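Local coordinates for putative gdp-fucose protein o-fucosyltransferase 1 (Caenorhabditis elegans, PDB 3ZY2) that belongs to the GT-B clan of glycosyltransferases and holds guanosine-5'-diphosphate in a pocket of its fold, at residues H217-D221 against A222-R226. Residues are numbered along the deposited sequence; the frame is centred on the assembly and turned at random.
With GDP (guanosine-5'-diphosphate), chain C.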
loop_
_atom_site.group_PDB
_atom_site.type_symbol
_atom_site.label_atom_id
_atom_site.label_comp_id
_atom_site.label_asym_id
_atom_site.label_seq_id
_atom_site.Cartn_x
_atom_site.Cartn_y
_atom_site.Cartn_z
ATOM N N HIS A 217 9.747 -29.390 -11.939
ATOM C CA HIS A 217 9.633 -28.662 -10.682
ATOM C C HIS A 217 8.448 -29.172 -9.885
ATOM O O HIS A 217 7.311 -29.094 -10.340
ATOM C CB HIS A 217 9.475 -27.154 -10.934
ATOM C CG HIS A 217 9.405 -26.358 -9.669
ATOM N ND1 HIS A 217 8.547 -25.291 -9.488
ATOM C CD2 HIS A 217 10.088 -26.502 -8.501
ATOM C CE1 HIS A 217 8.713 -24.809 -8.266
ATOM N NE2 HIS A 217 9.636 -25.529 -7.643
ATOM N N LEU A 218 8.739 -29.756 -8.717
ATOM C CA LEU A 218 7.709 -30.283 -7.827
ATOM C C LEU A 218 7.593 -29.354 -6.630
ATOM O O LEU A 218 8.407 -29.398 -5.709
ATOM C CB LEU A 218 8.049 -31.713 -7.380
ATOM C CG LEU A 218 8.304 -32.721 -8.515
ATOM C CD1 LEU A 218 8.526 -34.135 -7.946
ATOM C CD2 LEU A 218 7.164 -32.736 -9.589
ATOM N N ARG A 219 6.587 -28.487 -6.677
ATOM C CA ARG A 219 6.311 -27.564 -5.590
ATOM C C ARG A 219 5.283 -28.272 -4.715
ATOM O O ARG A 219 4.129 -28.473 -5.123
ATOM C CB ARG A 219 5.739 -26.258 -6.173
ATOM C CG ARG A 219 5.541 -25.144 -5.142
ATOM C CD ARG A 219 6.828 -24.501 -4.663
ATOM N NE ARG A 219 6.510 -23.218 -4.034
ATOM C CZ ARG A 219 6.231 -23.054 -2.750
ATOM N NH1 ARG A 219 6.261 -24.087 -1.918
ATOM N NH2 ARG A 219 5.943 -21.853 -2.280
ATOM N N ASN A 220 5.702 -28.688 -3.525
ATOM C CA ASN A 220 4.838 -29.549 -2.721
ATOM C C ASN A 220 4.959 -29.468 -1.202
ATOM O O ASN A 220 4.479 -30.368 -0.518
ATOM C CB ASN A 220 4.922 -31.023 -3.179
ATOM C CG ASN A 220 6.340 -31.564 -3.193
ATOM O OD1 ASN A 220 7.208 -31.136 -2.428
ATOM N ND2 ASN A 220 6.579 -32.517 -4.081
ATOM N N ASP A 221 5.549 -28.397 -0.671
ATOM C CA ASP A 221 5.557 -28.242 0.796
ATOM C C ASP A 221 4.147 -28.001 1.353
ATOM O O ASP A 221 3.213 -27.741 0.595
ATOM C CB ASP A 221 6.587 -27.205 1.269
ATOM C CG ASP A 221 6.158 -25.764 1.029
ATOM O OD1 ASP A 221 5.004 -25.488 0.623
ATOM O OD2 ASP A 221 7.000 -24.878 1.270
ATOM N N ALA A 222 3.990 -28.132 2.674
ATOM C CA ALA A 222 2.664 -28.112 3.302
ATOM C C ALA A 222 1.882 -26.819 3.067
ATOM O O ALA A 222 0.673 -26.866 2.826
ATOM C CB ALA A 222 2.778 -28.406 4.794
ATOM N N ASP A 223 2.582 -25.686 3.131
ATOM C CA ASP A 223 1.993 -24.357 2.897
ATOM C C ASP A 223 1.447 -24.216 1.478
ATOM O O ASP A 223 0.481 -23.491 1.245
ATOM C CB ASP A 223 3.035 -23.249 3.115
ATOM C CG ASP A 223 3.331 -22.979 4.590
ATOM O OD1 ASP A 223 2.811 -23.697 5.486
ATOM O OD2 ASP A 223 4.104 -22.025 4.849
ATOM N N TRP A 224 2.090 -24.889 0.529
ATOM C CA TRP A 224 1.660 -24.826 -0.867
ATOM C C TRP A 224 0.325 -25.517 -1.072
ATOM O O TRP A 224 -0.562 -24.999 -1.744
ATOM C CB TRP A 224 2.699 -25.481 -1.775
ATOM C CG TRP A 224 2.369 -25.364 -3.239
ATOM C CD1 TRP A 224 1.844 -26.332 -4.035
ATOM C CD2 TRP A 224 2.496 -24.196 -4.048
ATOM N NE1 TRP A 224 1.669 -25.853 -5.310
ATOM C CE2 TRP A 224 2.069 -24.545 -5.350
ATOM C CE3 TRP A 224 2.962 -22.901 -3.812
ATOM C CZ2 TRP A 224 2.086 -23.638 -6.410
ATOM C CZ3 TRP A 224 2.984 -21.997 -4.862
ATOM C CH2 TRP A 224 2.549 -22.367 -6.140
ATOM N N VAL A 225 0.188 -26.710 -0.510
ATOM C CA VAL A 225 -1.040 -27.469 -0.723
ATOM C C VAL A 225 -2.227 -26.681 -0.159
ATOM O O VAL A 225 -3.332 -26.744 -0.699
ATOM C CB VAL A 225 -0.959 -28.928 -0.182
ATOM C CG1 VAL A 225 0.363 -29.580 -0.603
ATOM C CG2 VAL A 225 -1.157 -28.995 1.336
ATOM N N ARG A 226 -1.968 -25.906 0.889
ATOM C CA ARG A 226 -2.994 -25.056 1.488
ATOM C C ARG A 226 -3.362 -23.855 0.612
ATOM O O ARG A 226 -4.538 -23.505 0.509
ATOM C CB ARG A 226 -2.603 -24.624 2.905
ATOM C CG ARG A 226 -2.607 -25.775 3.918
ATOM C CD ARG A 226 -2.563 -25.264 5.357
ATOM N NE ARG A 226 -1.653 -24.126 5.487
ATOM C CZ ARG A 226 -0.389 -24.197 5.901
ATOM N NH1 ARG A 226 0.149 -25.360 6.261
ATOM N NH2 ARG A 226 0.335 -23.086 5.966
HETATM P PB GDP C . 6.443 -19.629 -5.282
HETATM O O1B GDP C . 6.852 -20.974 -5.758
HETATM O O2B GDP C . 5.883 -18.423 -6.099
HETATM O O3B GDP C . 6.459 -19.434 -3.646
HETATM O O3A GDP C . 8.128 -19.304 -5.403
HETATM P PA GDP C . 9.026 -18.221 -4.418
HETATM O O1A GDP C . 10.439 -18.749 -5.290
HETATM O O2A GDP C . 8.696 -16.944 -4.258
HETATM O "O5'" GDP C . 8.625 -19.238 -2.995
HETATM C "C5'" GDP C . 9.337 -20.238 -3.394
HETATM C "C4'" GDP C . 10.233 -20.924 -2.662
HETATM O "O4'" GDP C . 10.312 -22.107 -1.973
HETATM C "C3'" GDP C . 11.379 -20.782 -3.434
HETATM O "O3'" GDP C . 12.547 -19.497 -3.417
HETATM C "C2'" GDP C . 13.002 -21.981 -2.570
HETATM O "O2'" GDP C . 13.384 -21.204 -1.524
HETATM C "C1'" GDP C . 11.853 -22.929 -2.274
HETATM N N9 GDP C . 11.697 -23.637 -3.335
HETATM C C8 GDP C . 10.234 -23.695 -4.425
HETATM N N7 GDP C . 10.906 -24.558 -5.118
HETATM C C5 GDP C . 12.071 -25.060 -4.993
HETATM C C6 GDP C . 13.299 -26.136 -5.589
HETATM O O6 GDP C . 12.881 -26.620 -6.535
HETATM N N1 GDP C . 14.119 -26.042 -4.897
HETATM C C2 GDP C . 14.580 -25.517 -3.869
HETATM N N2 GDP C . 15.437 -25.583 -3.363
HETATM N N3 GDP C . 13.821 -24.462 -2.977
HETATM C C4 GDP C . 12.560 -24.328 -3.666
#
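The aliphatic part of Arg219 lies over the indole of Trp224, its CG 3.5 Å from the centre of the five-membered ring in a CH-pi contact. With CG anti to the backbone N (chi1 -174°) and a bend at chi2, the chain carries the guanidinium over Trp224 CE3, its plane tilted 36° from the ring; the ribose O4' of GDP lies on the opposite face. An arginine suits this tight, buried side because it can rest on the indole while its NE reaches GDP O1B at 2.9 Å and its NH2 donates to GDP O3B. Arg219 NH1 forms salt bridges with Asp221 OD1 (3.2 Å) and with Asp288, which probably fix the guanidinium's rotation. Such a turn, from a parallel strand into a helix at a nucleotide site, fits the Rossmann-like domains of GT-B proteins; on the strand, His217 NE2 donates to GDP N7. Asp221, short and acidic, is the N-cap: the same OD1 takes the capping bond from Trp224 N, 3.0 Å. Tryptophan offers Arg219 a broad face while its NE1 hydrogen-bonds to Cys260 O. On the exposed side packing is sparse: Ala222 and Val225 touch little, and Arg226 NH2 bridges to Asp223 OD1 along the helix surface.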